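Local coordinates for protein profilin-2 (Mus musculus, PDB 2V8F) that binds actin and proline-rich peptides, here a double repeat from the FH1 domain of the formin mDia1, and so probably helps supply actin for filament growth, at residues G38-I43 against L110-G115; D49-K54 against D76-D81; N62-G67 against M86-K91; G104-V109 against Y134-G139. All coordinates share one frame; numbering follows the deposited sequence. Where two conformers were deposited one is given.

Contacts 1 and 3 are the core pair: both lie on the face of the antiparallel sheet that helix 45-52 packs against, are built almost wholly from apolar side chains, and meet where Phe-112 touches Leu-66. Contact 2 ties the end of that helix to the turn after strand 69-77 and is partly buried; its Ile-51 reaches Leu-64 and Ile-88 of contact 3, while Leu-110 of contact 1 packs on Ile-51 and Val-52. Contact 4 joins the C-terminal end of helix 121-137, on the sheet's other face, to the turn between strands 100-105 and 109-114, and is the most polar, with arginines, sulfates and water at its border. Arg-105 joins it to contact 2 through the carbonyl oxygen of Leu-78.

Contact 1: G38-I43 against L110-G115; sequences GVFQSI and LVFVMG
Phe-112 CB sits over one face of the Phe-40 ring, 3.9 Å from its centroid in a CH-pi contact, while the backbone C of Val-113 lies at the edge of that ring, in its plane. The two phenyl rings themselves meet edge-to-face, the edge of Phe-112 turned toward the face of Phe-40, with centroids 5.4 Å apart and planes at 52°, well short of a perpendicular T. Phe-112 in turn receives Ile-43 on a face: the CD1 methyl stands over the middle of the ring, 4.0 Å from the centroid and only 6° off the normal. At the far end of the Phe-40 ring, CZ meets Met-114 CB at 3.7 Å. Met-114 leaves its strand with CG anti to the backbone N (chi1 -177°), runs extended and bends at the last torsion, which brings CE to 3.7 Å from Val-39 CG2. The short 3-10 turn that carries Phe-40 is tied by Ile-43 N to Phe-40 O at 3.1 Å, and the amides of Val-39, just before it, and Phe-40 are bonded to the carboxylate of Glu-19. Strand 109-114 lies between strands 19-24 and 100-105; its odd-numbered Val-111 and Val-113 face helix 121-137, whereas Phe-112 and Met-114 meet the loop before helix 45-52, so the strand is covered on both faces of the sheet.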
loop_
_atom_site.group_PDB
_atom_site.type_symbol
_atom_site.label_atom_id
_atom_site.label_comp_id
_atom_site.label_asym_id
_atom_site.label_seq_id
_atom_site.Cartn_x
_atom_site.Cartn_y
_atom_site.Cartn_z
ATOM N N GLY A 38 6.462 3.560 10.401
ATOM C CA GLY A 38 5.415 3.585 11.396
ATOM C C GLY A 38 5.866 3.051 12.744
ATOM O O GLY A 38 7.014 2.605 12.900
ATOM N N VAL A 39 4.956 3.149 13.705
ATOM C CA VAL A 39 5.281 2.517 14.982
ATOM C C VAL A 39 5.128 1.002 14.910
ATOM O O VAL A 39 5.819 0.310 15.645
ATOM C CB VAL A 39 4.468 3.033 16.197
ATOM C CG1 VAL A 39 4.761 4.521 16.310
ATOM C CG2 VAL A 39 3.002 2.708 16.056
ATOM N N PHE A 40 4.289 0.520 14.015
ATOM C CA PHE A 40 4.040 -0.916 13.973
ATOM C C PHE A 40 5.288 -1.726 13.603
ATOM O O PHE A 40 5.480 -2.834 14.065
ATOM C CB PHE A 40 2.917 -1.276 13.027
ATOM C CG PHE A 40 1.512 -0.859 13.447
ATOM C CD1 PHE A 40 1.139 -0.556 14.726
ATOM C CD2 PHE A 40 0.543 -0.799 12.470
ATOM C CE1 PHE A 40 -0.160 -0.178 15.054
ATOM C CE2 PHE A 40 -0.775 -0.446 12.752
ATOM C CZ PHE A 40 -1.098 -0.139 14.041
ATOM N N GLN A 41 6.121 -1.130 12.771
ATOM C CA GLN A 41 7.314 -1.855 12.365
ATOM C C GLN A 41 8.223 -2.126 13.539
ATOM O O GLN A 41 9.077 -3.034 13.423
ATOM C CB GLN A 41 8.011 -0.946 11.340
ATOM C CG GLN A 41 9.158 -1.689 10.727
ATOM C CD GLN A 41 10.011 -0.994 9.705
ATOM O OE1 GLN A 41 10.197 0.221 9.715
ATOM N NE2 GLN A 41 10.543 -1.811 8.792
ATOM N N SER A 42 8.134 -1.377 14.648
ATOM C CA SER A 42 8.959 -1.629 15.817
ATOM C C SER A 42 8.201 -2.287 16.965
ATOM O O SER A 42 8.740 -2.298 18.073
ATOM C CB SER A 42 9.591 -0.327 16.330
ATOM O OG SER A 42 10.596 0.031 15.404
ATOM N N ILE A 43 7.063 -2.908 16.701
ATOM C CA ILE A 43 6.452 -3.711 17.763
ATOM C C ILE A 43 7.430 -4.795 18.184
ATOM O O ILE A 43 8.109 -5.412 17.365
ATOM C CB ILE A 43 5.140 -4.333 17.260
ATOM C CG1 ILE A 43 4.035 -3.265 17.193
ATOM C CG2 ILE A 43 4.686 -5.592 18.036
ATOM C CD1 ILE A 43 2.823 -3.677 16.362
ATOM N N LEU A 110 -1.700 -11.659 14.248
ATOM C CA LEU A 110 -2.433 -10.484 14.550
ATOM C C LEU A 110 -2.410 -9.521 13.363
ATOM O O LEU A 110 -1.377 -9.389 12.699
ATOM C CB LEU A 110 -1.809 -9.694 15.708
ATOM C CG LEU A 110 -1.691 -10.486 16.998
ATOM C CD1 LEU A 110 -0.859 -9.713 18.025
ATOM C CD2 LEU A 110 -3.053 -10.860 17.602
ATOM N N VAL A 111 -3.552 -8.910 13.113
ATOM C CA VAL A 111 -3.726 -7.875 12.142
ATOM C C VAL A 111 -3.821 -6.545 12.862
ATOM O O VAL A 111 -4.704 -6.410 13.718
ATOM C CB VAL A 111 -4.992 -8.108 11.322
ATOM C CG1 VAL A 111 -5.212 -6.951 10.349
ATOM C CG2 VAL A 111 -4.933 -9.473 10.648
ATOM N N PHE A 112 -2.952 -5.588 12.567
ATOM C CA PHE A 112 -2.990 -4.251 13.122
ATOM C C PHE A 112 -3.305 -3.231 12.022
ATOM O O PHE A 112 -2.704 -3.288 10.960
ATOM C CB PHE A 112 -1.629 -3.888 13.745
ATOM C CG PHE A 112 -1.237 -4.550 15.016
ATOM C CD1 PHE A 112 -0.665 -5.816 15.036
ATOM C CD2 PHE A 112 -1.436 -3.910 16.219
ATOM C CE1 PHE A 112 -0.313 -6.366 16.254
ATOM C CE2 PHE A 112 -1.081 -4.453 17.426
ATOM C CZ PHE A 112 -0.542 -5.739 17.435
ATOM N N VAL A 113 -4.201 -2.303 12.352
ATOM C CA VAL A 113 -4.428 -1.133 11.509
ATOM C C VAL A 113 -4.431 0.098 12.394
ATOM O O VAL A 113 -4.955 0.083 13.501
ATOM C CB VAL A 113 -5.719 -1.263 10.659
ATOM C CG1 VAL A 113 -5.651 -2.425 9.673
ATOM C CG2 VAL A 113 -6.913 -1.403 11.575
ATOM N N MET A 114 -3.911 1.208 11.892
ATOM C CA MET A 114 -4.001 2.519 12.483
ATOM C C MET A 114 -4.684 3.483 11.530
ATOM O O MET A 114 -4.266 3.617 10.393
ATOM C CB MET A 114 -2.600 3.039 12.850
ATOM C CG MET A 114 -2.680 4.391 13.547
ATOM S SD MET A 114 -1.077 5.125 13.834
ATOM C CE MET A 114 -0.256 3.955 14.886
ATOM N N GLY A 115 -5.735 4.154 12.038
ATOM C CA GLY A 115 -6.377 5.126 11.123
ATOM C C GLY A 115 -5.534 6.376 11.028
ATOM O O GLY A 115 -4.765 6.768 11.892
#

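Contact 2: D49-K54 against D76-D81; sequences DMIVGK and DSLYVD
Leu-78 pushes its CD2 methyl against the last turn of helix 45-52, 3.4 Å from Ile-51 O and 4.1 Å from Ile-51 CG2, the two side chains crossing at about a right angle. Val-52 CG1 adds a looser touch on the same methyl at 4.2 Å. This is the close-packed half, and it continues inward, since Ile-51 and Leu-78 both rest on Met-86 of strand 85-90. The outer half belongs to Tyr-79, a solvent-exposed residue that meets the helix through its hydroxyl. With CG anti to the carbonyl carbon (chi1 -66°), the ring reaches across and the hydroxyl donates to Val-52 O at 2.7 Å, in the carbonyl plane and on a lone pair. The type I turn from Ser-77 to Val-80 presents both side chains; it is overlapped by an Asx turn in which Leu-78 N donates to Asp-76 OD1 at 3.0 Å, from above the carboxylate plane. Arg-56 bridges the region, with NE in a salt bridge to Asp-76 and NH1 bonded to the carbonyls of Ile-51 and Gly-53. Tyrosine and arginine thus supply donors to carbonyls at the helix end, and the charge of Arg-56 would probably interact favourably with the negative end of the helix dipole.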
loop_
_atom_site.group_PDB
_atom_site.type_symbol
_atom_site.label_atom_id
_atom_site.label_comp_id
_atom_site.label_asym_id
_atom_site.label_seq_id
_atom_site.Cartn_x
_atom_site.Cartn_y
_atom_site.Cartn_z
ATOM N N ASP A 49 3.213 -10.013 23.638
ATOM C CA ASP A 49 2.782 -10.779 24.799
ATOM C C ASP A 49 1.720 -9.981 25.561
ATOM O O ASP A 49 0.771 -10.575 26.082
ATOM C CB ASP A 49 3.944 -11.036 25.720
ATOM C CG ASP A 49 4.902 -12.114 25.340
ATOM O OD1 ASP A 49 4.459 -12.981 24.568
ATOM O OD2 ASP A 49 6.074 -12.081 25.838
ATOM N N MET A 50 1.877 -8.661 25.675
ATOM C CA MET A 50 0.884 -7.862 26.418
ATOM C C MET A 50 -0.462 -7.896 25.696
ATOM O O MET A 50 -1.509 -8.000 26.318
ATOM C CB MET A 50 1.415 -6.470 26.617
ATOM C CG MET A 50 0.490 -5.538 27.365
ATOM S SD MET A 50 0.132 -6.128 29.033
ATOM C CE MET A 50 1.802 -6.115 29.724
ATOM N N ILE A 51 -0.431 -7.775 24.377
ATOM C CA ILE A 51 -1.669 -7.817 23.601
ATOM C C ILE A 51 -2.363 -9.171 23.749
ATOM O O ILE A 51 -3.593 -9.184 23.880
ATOM C CB ILE A 51 -1.356 -7.499 22.111
ATOM C CG1 ILE A 51 -0.861 -6.051 21.918
ATOM C CG2 ILE A 51 -2.527 -7.842 21.210
ATOM C CD1 ILE A 51 -1.974 -5.038 21.811
ATOM N N VAL A 52 -1.660 -10.273 23.703
ATOM C CA VAL A 52 -2.300 -11.588 23.641
ATOM C C VAL A 52 -2.343 -12.367 24.945
ATOM O O VAL A 52 -2.851 -13.492 24.967
ATOM C CB VAL A 52 -1.645 -12.439 22.538
ATOM C CG1 VAL A 52 -1.645 -11.729 21.188
ATOM C CG2 VAL A 52 -0.227 -12.873 22.902
ATOM N N GLY A 53 -1.754 -11.853 26.023
ATOM C CA GLY A 53 -1.547 -12.659 27.218
ATOM C C GLY A 53 -2.776 -12.900 28.051
ATOM O O GLY A 53 -3.861 -12.401 27.803
ATOM N N LYS A 54 -2.537 -13.692 29.081
ATOM C CA LYS A 54 -3.637 -14.138 29.935
ATOM C C LYS A 54 -4.237 -13.013 30.749
ATOM O O LYS A 54 -5.416 -13.042 31.091
ATOM C CB LYS A 54 -3.088 -15.199 30.902
ATOM C CG LYS A 54 -4.108 -15.908 31.774
ATOM C CD LYS A 54 -3.469 -16.953 32.683
ATOM C CE LYS A 54 -4.380 -17.249 33.858
ATOM N NZ LYS A 54 -3.925 -18.335 34.773
ATOM N N ASP A 76 -11.550 -4.636 24.763
ATOM C CA ASP A 76 -10.859 -5.907 24.612
ATOM C C ASP A 76 -11.854 -7.033 24.327
ATOM O O ASP A 76 -12.557 -7.406 25.279
ATOM C CB ASP A 76 -10.047 -6.289 25.848
ATOM C CG ASP A 76 -9.405 -7.661 25.687
ATOM O OD1 ASP A 76 -9.120 -7.997 24.536
ATOM O OD2 ASP A 76 -9.290 -8.350 26.736
ATOM N N SER A 77 -11.901 -7.519 23.128
ATOM C CA SER A 77 -12.689 -8.685 22.721
ATOM C C SER A 77 -11.783 -9.728 22.082
ATOM O O SER A 77 -12.230 -10.502 21.222
ATOM C CB SER A 77 -13.836 -8.293 21.791
ATOM O OG SER A 77 -14.750 -7.417 22.425
ATOM N N LEU A 78 -10.496 -9.720 22.445
ATOM C CA LEU A 78 -9.524 -10.507 21.684
ATOM C C LEU A 78 -9.772 -12.021 21.741
ATOM O O LEU A 78 -9.468 -12.738 20.805
ATOM C CB LEU A 78 -8.098 -10.225 22.069
ATOM C CG LEU A 78 -7.097 -10.437 20.926
ATOM C CD1 LEU A 78 -7.223 -9.377 19.863
ATOM C CD2 LEU A 78 -5.673 -10.502 21.509
ATOM N N TYR A 79 -10.373 -12.417 22.869
ATOM C CA TYR A 79 -10.713 -13.814 23.111
ATOM C C TYR A 79 -12.230 -14.018 23.215
ATOM O O TYR A 79 -12.629 -14.953 23.876
ATOM C CB TYR A 79 -10.004 -14.371 24.369
ATOM C CG TYR A 79 -8.500 -14.420 24.116
ATOM C CD1 TYR A 79 -7.972 -15.449 23.354
ATOM C CD2 TYR A 79 -7.626 -13.456 24.582
ATOM C CE1 TYR A 79 -6.637 -15.575 23.072
ATOM C CE2 TYR A 79 -6.258 -13.543 24.299
ATOM C CZ TYR A 79 -5.780 -14.586 23.545
ATOM O OH TYR A 79 -4.438 -14.742 23.231
ATOM N N VAL A 80 -13.016 -13.168 22.569
ATOM C CA VAL A 80 -14.464 -13.253 22.434
ATOM C C VAL A 80 -14.742 -13.957 21.103
ATOM O O VAL A 80 -14.357 -13.527 20.022
ATOM C CB VAL A 80 -15.182 -11.902 22.483
ATOM C CG1 VAL A 80 -16.667 -12.030 22.182
ATOM C CG2 VAL A 80 -14.973 -11.259 23.869
ATOM N N ASP A 81 -15.408 -15.112 21.260
ATOM C CA ASP A 81 -15.602 -15.909 20.065
ATOM C C ASP A 81 -16.427 -15.131 19.051
ATOM O O ASP A 81 -17.394 -14.444 19.394
ATOM C CB ASP A 81 -16.254 -17.280 20.370
ATOM C CG ASP A 81 -15.087 -18.258 20.476
ATOM O OD1 ASP A 81 -13.933 -17.759 20.374
ATOM O OD2 ASP A 81 -15.318 -19.455 20.655
#

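Contact 3: N62-G67 against M86-K91; sequences NGLTLG and MDIRTK
Leu-64 and Ile-88 meet methyl to methyl, CD1 against CD1 at 4.4 Å, at the place where strands 64-66 and 85-90 pass each other. The two strands are not sheet neighbours: their directions differ by 78° and their axes come no nearer than 9.0 Å, so the contact is carried mostly by side chains. Leu-64 has CG in the unusual setting between the backbone N and the carbonyl carbon (chi1 55°), which swings a side chain that starts off beside strand 85-90 round until its branches reach that strand. One branch, CD1, takes Ile-88; the other, CD2, comes to Met-86 CE at 4.4 Å. Leu-66, two residues along on strand 64-66, starts toward strand 85-90 and places CD1 4.4 Å from Ile-88 CG2. Ile-88 is therefore touched on two different branches, its CD1 by one leucine and its CG2 by the other. All three touches are on the loose side for methyl groups. At the border Lys-91 stretches out an almost fully extended chain, and its NZ ends 4.5 Å from Gly-63 CA. A water accepts from Lys-91 NZ at 2.7 Å and gives a weak, 3.4 Å bond to Leu-64 O, a polar link along the edge of an apolar interface. Gly-63, with positive phi, carries the chain out of helix 58-62 into the outermost strand. Between the two strands in the sheet order lies 69-77, whose Val-73 packs against Leu-64, and Ile-51 packs on Leu-64, Met-86 and Ile-88 from the helix 45-52 side.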
loop_
_atom_site.group_PDB
_atom_site.type_symbol
_atom_site.label_atom_id
_atom_site.label_comp_id
_atom_site.label_asym_id
_atom_site.label_seq_id
_atom_site.Cartn_x
_atom_site.Cartn_y
_atom_site.Cartn_z
ATOM N N ASN A 62 -2.540 0.135 33.146
ATOM C CA ASN A 62 -1.145 0.494 32.931
ATOM C C ASN A 62 -0.902 0.963 31.494
ATOM O O ASN A 62 0.189 1.440 31.169
ATOM C CB ASN A 62 -0.246 -0.724 33.213
ATOM C CG ASN A 62 -0.174 -1.241 34.632
ATOM O OD1 ASN A 62 0.659 -2.066 35.030
ATOM N ND2 ASN A 62 -1.042 -0.834 35.538
ATOM N N GLY A 63 -1.912 0.840 30.639
ATOM C CA GLY A 63 -1.816 1.080 29.204
ATOM C C GLY A 63 -0.966 -0.012 28.580
ATOM O O GLY A 63 -0.613 -0.979 29.229
ATOM N N LEU A 64 -0.606 0.194 27.322
ATOM C CA LEU A 64 0.375 -0.662 26.688
ATOM C C LEU A 64 1.142 0.174 25.680
ATOM O O LEU A 64 0.726 1.291 25.345
ATOM C CB LEU A 64 -0.301 -1.867 26.037
ATOM C CG LEU A 64 -1.416 -1.681 25.031
ATOM C CD1 LEU A 64 -0.923 -1.323 23.632
ATOM C CD2 LEU A 64 -2.205 -2.979 24.884
ATOM N N THR A 65 2.211 -0.382 25.135
ATOM C CA THR A 65 2.899 0.342 24.045
ATOM C C THR A 65 2.895 -0.492 22.775
ATOM O O THR A 65 2.818 -1.721 22.815
ATOM C CB THR A 65 4.345 0.729 24.390
ATOM O OG1 THR A 65 5.053 -0.496 24.715
ATOM C CG2 THR A 65 4.434 1.707 25.546
ATOM N N LEU A 66 2.993 0.174 21.634
ATOM C CA LEU A 66 3.182 -0.441 20.332
ATOM C C LEU A 66 4.345 0.326 19.737
ATOM O O LEU A 66 4.270 1.537 19.534
ATOM C CB LEU A 66 1.923 -0.321 19.492
ATOM C CG LEU A 66 0.719 -1.126 20.014
ATOM C CD1 LEU A 66 -0.518 -0.849 19.201
ATOM C CD2 LEU A 66 1.038 -2.615 20.047
ATOM N N GLY A 67 5.433 -0.374 19.435
ATOM C CA GLY A 67 6.580 0.317 18.880
ATOM C C GLY A 67 7.035 1.393 19.845
ATOM O O GLY A 67 7.514 2.419 19.391
ATOM N N MET A 86 -9.434 -6.193 19.363
ATOM C CA MET A 86 -9.275 -5.194 20.393
ATOM C C MET A 86 -9.173 -3.823 19.724
ATOM O O MET A 86 -8.604 -3.713 18.645
ATOM C CB MET A 86 -7.977 -5.294 21.179
ATOM C CG MET A 86 -7.722 -6.368 22.181
ATOM S SD MET A 86 -5.952 -6.267 22.546
ATOM C CE MET A 86 -5.893 -5.211 23.932
ATOM N N ASP A 87 -9.695 -2.844 20.409
ATOM C CA ASP A 87 -9.617 -1.457 20.009
ATOM C C ASP A 87 -8.699 -0.708 20.951
ATOM O O ASP A 87 -8.794 -0.800 22.176
ATOM C CB ASP A 87 -11.030 -0.893 19.969
ATOM C CG ASP A 87 -11.911 -1.762 19.067
ATOM O OD1 ASP A 87 -11.627 -1.800 17.851
ATOM O OD2 ASP A 87 -12.899 -2.352 19.603
ATOM N N ILE A 88 -7.790 0.047 20.312
ATOM C CA ILE A 88 -6.746 0.766 21.014
ATOM C C ILE A 88 -6.698 2.216 20.540
ATOM O O ILE A 88 -7.187 2.520 19.444
ATOM C CB ILE A 88 -5.411 0.026 20.749
ATOM C CG1 ILE A 88 -5.381 -1.319 21.488
ATOM C CG2 ILE A 88 -4.163 0.817 21.060
ATOM C CD1 ILE A 88 -4.327 -2.304 21.045
ATOM N N ARG A 89 -6.083 3.095 21.293
ATOM C CA ARG A 89 -5.899 4.485 20.817
ATOM C C ARG A 89 -4.550 4.979 21.276
ATOM O O ARG A 89 -4.158 4.726 22.410
ATOM C CB ARG A 89 -6.999 5.407 21.323
ATOM C CG ARG A 89 -6.956 6.789 20.731
ATOM C CD ARG A 89 -8.199 7.630 21.053
ATOM N NE ARG A 89 -9.360 6.802 21.182
ATOM C CZ ARG A 89 -10.215 6.615 22.157
ATOM N NH1 ARG A 89 -10.104 7.250 23.294
ATOM N NH2 ARG A 89 -11.189 5.741 21.945
ATOM N N THR A 90 -3.811 5.653 20.385
ATOM C CA THR A 90 -2.541 6.215 20.871
ATOM C C THR A 90 -2.834 7.281 21.910
ATOM O O THR A 90 -3.897 7.929 21.890
ATOM C CB THR A 90 -1.700 6.768 19.711
ATOM O OG1 THR A 90 -2.354 7.865 19.053
ATOM C CG2 THR A 90 -1.459 5.641 18.702
ATOM N N LYS A 91 -1.882 7.486 22.816
ATOM C CA LYS A 91 -1.874 8.652 23.733
ATOM C C LYS A 91 -1.209 9.886 23.137
ATOM O O LYS A 91 -0.264 9.795 22.445
ATOM C CB LYS A 91 -1.246 8.311 25.091
ATOM C CG LYS A 91 -1.882 7.135 25.856
ATOM C CD LYS A 91 -1.464 7.021 27.308
ATOM C CE LYS A 91 -1.878 5.771 28.087
ATOM N NZ LYS A 91 -0.980 5.485 29.280
HETATM O O HOH W 1 0.338 3.683 27.776
#

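Contact 4: G104-V109 against Y134-G139; sequences GRAGRV and YLRDSG. With SO4 (sulfate ion), chain F; SO4 (sulfate ion), chain D.
The backbones come closest where Ala-106 passes Arg-136, their CA atoms 4.8 Å apart, as the turn between strands 100-105 and 109-114 runs beside the end of helix 121-137. Arg-136 lays its CG against Ala-106 CB at 3.6 Å, then bends at chi3 so that NH1 reaches Arg-105 O at 2.8 Å; with an angle of 126° this bond is weak, and both touches belong to one of two conformers. Deeper in, Leu-135 puts CB on Ala-106 CB and CD1 on Val-109 CG2, the latter pair 3.9 Å apart. Ala-106 N is bonded to Val-109 O, closing the hairpin, and the helix ends in a Schellman motif with Gly-139 at positive phi. This is the region of profilin that takes up proline-rich ligands: the bound peptide hydrogen-bonds to Tyr-134 OH and packs on Leu-135, Ser-138 and Arg-108. Water links Gly-139 O to Arg-108 NH1, while the other edge of that guanidinium grips a sulfate, probably from the crystallisation liquor, through NE to O3 at 2.8 Å and NH2 to O1 at 2.7 Å. Arg-105 NE hydrogen-bonds to Leu-78 O, and its NH1 bonds to Tyr-25 OH as well as, nearly straight (171°), to O4 of a second sulfate.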
loop_
_atom_site.group_PDB
_atom_site.type_symbol
_atom_site.label_atom_id
_atom_site.label_comp_id
_atom_site.label_asym_id
_atom_site.label_seq_id
_atom_site.Cartn_x
_atom_site.Cartn_y
_atom_site.Cartn_z
ATOM N N GLY A 104 -6.955 -7.496 15.128
ATOM C CA GLY A 104 -7.708 -8.689 14.890
ATOM C C GLY A 104 -6.819 -9.900 15.158
ATOM O O GLY A 104 -5.683 -9.918 14.655
ATOM N N ARG A 105 -7.282 -10.918 15.867
ATOM C CA ARG A 105 -6.492 -12.084 16.190
ATOM C C ARG A 105 -6.963 -13.288 15.386
ATOM O O ARG A 105 -8.105 -13.753 15.581
ATOM C CB ARG A 105 -6.531 -12.381 17.675
ATOM C CG ARG A 105 -5.691 -13.536 18.119
ATOM C CD ARG A 105 -5.767 -13.794 19.637
ATOM N NE ARG A 105 -7.155 -14.230 19.930
ATOM C CZ ARG A 105 -7.575 -15.466 19.817
ATOM N NH1 ARG A 105 -6.785 -16.462 19.431
ATOM N NH2 ARG A 105 -8.856 -15.740 20.093
ATOM N N ALA A 106 -6.120 -13.792 14.513
ATOM C CA ALA A 106 -6.293 -15.095 13.873
ATOM C C ALA A 106 -5.601 -16.162 14.720
ATOM O O ALA A 106 -5.334 -15.930 15.899
ATOM C CB ALA A 106 -5.815 -15.017 12.442
ATOM N N GLY A 107 -5.367 -17.346 14.173
ATOM C CA GLY A 107 -4.795 -18.413 14.906
ATOM C C GLY A 107 -3.305 -18.255 15.178
ATOM O O GLY A 107 -2.801 -18.675 16.232
ATOM N N ARG A 108 -2.589 -17.707 14.203
ATOM C CA ARG A 108 -1.152 -17.555 14.213
ATOM C C ARG A 108 -0.656 -16.124 14.230
ATOM O O ARG A 108 0.446 -15.819 14.662
ATOM C CB ARG A 108 -0.473 -18.266 12.990
ATOM C CG ARG A 108 -0.815 -19.758 12.935
ATOM C CD ARG A 108 -0.231 -20.438 11.706
ATOM N NE ARG A 108 1.192 -20.487 11.644
ATOM C CZ ARG A 108 1.863 -21.125 10.673
ATOM N NH1 ARG A 108 1.218 -21.729 9.695
ATOM N NH2 ARG A 108 3.164 -21.115 10.737
ATOM N N VAL A 109 -1.483 -15.221 13.725
ATOM C CA VAL A 109 -1.105 -13.852 13.476
ATOM C C VAL A 109 -2.156 -12.866 14.020
ATOM O O VAL A 109 -3.327 -13.200 14.135
ATOM C CB VAL A 109 -0.833 -13.530 11.984
ATOM C CG1 VAL A 109 0.285 -14.368 11.412
ATOM C CG2 VAL A 109 -2.071 -13.681 11.114
ATOM N N TYR A 134 -10.707 -13.954 7.664
ATOM C CA TYR A 134 -10.166 -14.512 6.423
ATOM C C TYR A 134 -8.954 -15.382 6.722
ATOM O O TYR A 134 -8.788 -16.536 6.306
ATOM C CB TYR A 134 -9.834 -13.375 5.462
ATOM C CG TYR A 134 -9.359 -13.710 4.069
ATOM C CD1 TYR A 134 -10.277 -13.766 3.021
ATOM C CD2 TYR A 134 -8.037 -13.954 3.723
ATOM C CE1 TYR A 134 -9.905 -14.061 1.721
ATOM C CE2 TYR A 134 -7.667 -14.254 2.418
ATOM C CZ TYR A 134 -8.592 -14.311 1.406
ATOM O OH TYR A 134 -8.265 -14.599 0.102
ATOM N N LEU A 135 -8.042 -14.850 7.514
ATOM C CA LEU A 135 -6.815 -15.573 7.817
ATOM C C LEU A 135 -7.079 -16.802 8.679
ATOM O O LEU A 135 -6.507 -17.848 8.399
ATOM C CB LEU A 135 -5.789 -14.632 8.450
ATOM C CG LEU A 135 -5.164 -13.669 7.434
ATOM C CD1 LEU A 135 -4.465 -12.590 8.229
ATOM C CD2 LEU A 135 -4.182 -14.331 6.485
ATOM N N ARG A 136 -7.951 -16.674 9.679
ATOM C CA ARG A 136 -8.285 -17.852 10.483
ATOM C C ARG A 136 -8.763 -18.971 9.580
ATOM O O ARG A 136 -8.413 -20.148 9.724
ATOM C CB ARG A 136 -9.360 -17.579 11.536
ATOM C CG ARG A 136 -8.908 -16.881 12.783
ATOM C CD ARG A 136 -9.746 -16.935 14.043
ATOM N NE ARG A 136 -11.035 -16.300 13.861
ATOM C CZ ARG A 136 -11.289 -14.999 13.834
ATOM N NH1 ARG A 136 -10.333 -14.103 13.977
ATOM N NH2 ARG A 136 -12.562 -14.641 13.652
ATOM N N ASP A 137 -9.668 -18.665 8.648
ATOM C CA ASP A 137 -10.287 -19.689 7.829
ATOM C C ASP A 137 -9.299 -20.294 6.864
ATOM O O ASP A 137 -9.499 -21.407 6.360
ATOM C CB ASP A 137 -11.486 -19.049 7.136
ATOM C CG ASP A 137 -12.641 -18.767 8.077
ATOM O OD1 ASP A 137 -12.659 -19.162 9.249
ATOM O OD2 ASP A 137 -13.660 -18.151 7.661
ATOM N N SER A 138 -8.179 -19.650 6.582
ATOM C CA SER A 138 -7.168 -20.174 5.697
ATOM C C SER A 138 -6.110 -20.951 6.470
ATOM O O SER A 138 -5.136 -21.333 5.820
ATOM C CB SER A 138 -6.541 -18.991 4.937
ATOM O OG SER A 138 -7.494 -17.984 4.610
ATOM N N GLY A 139 -6.258 -21.087 7.786
ATOM C CA GLY A 139 -5.323 -21.792 8.634
ATOM C C GLY A 139 -4.299 -20.951 9.348
ATOM O O GLY A 139 -3.384 -21.520 9.951
HETATM S S SO4 F . 3.984 -19.971 14.035
HETATM O O1 SO4 F . 4.431 -19.606 12.643
HETATM O O2 SO4 F . 4.524 -21.306 14.322
HETATM O O3 SO4 F . 2.497 -20.021 14.030
HETATM O O4 SO4 F . 4.406 -18.944 14.988
HETATM S S SO4 D . -7.676 -19.950 18.256
HETATM O O1 SO4 D . -8.362 -19.344 17.117
HETATM O O2 SO4 D . -8.049 -21.359 18.353
HETATM O O3 SO4 D . -6.233 -19.840 18.069
HETATM O O4 SO4 D . -8.064 -19.258 19.482
HETATM O O HOH W 2 -1.280 -22.962 9.240
#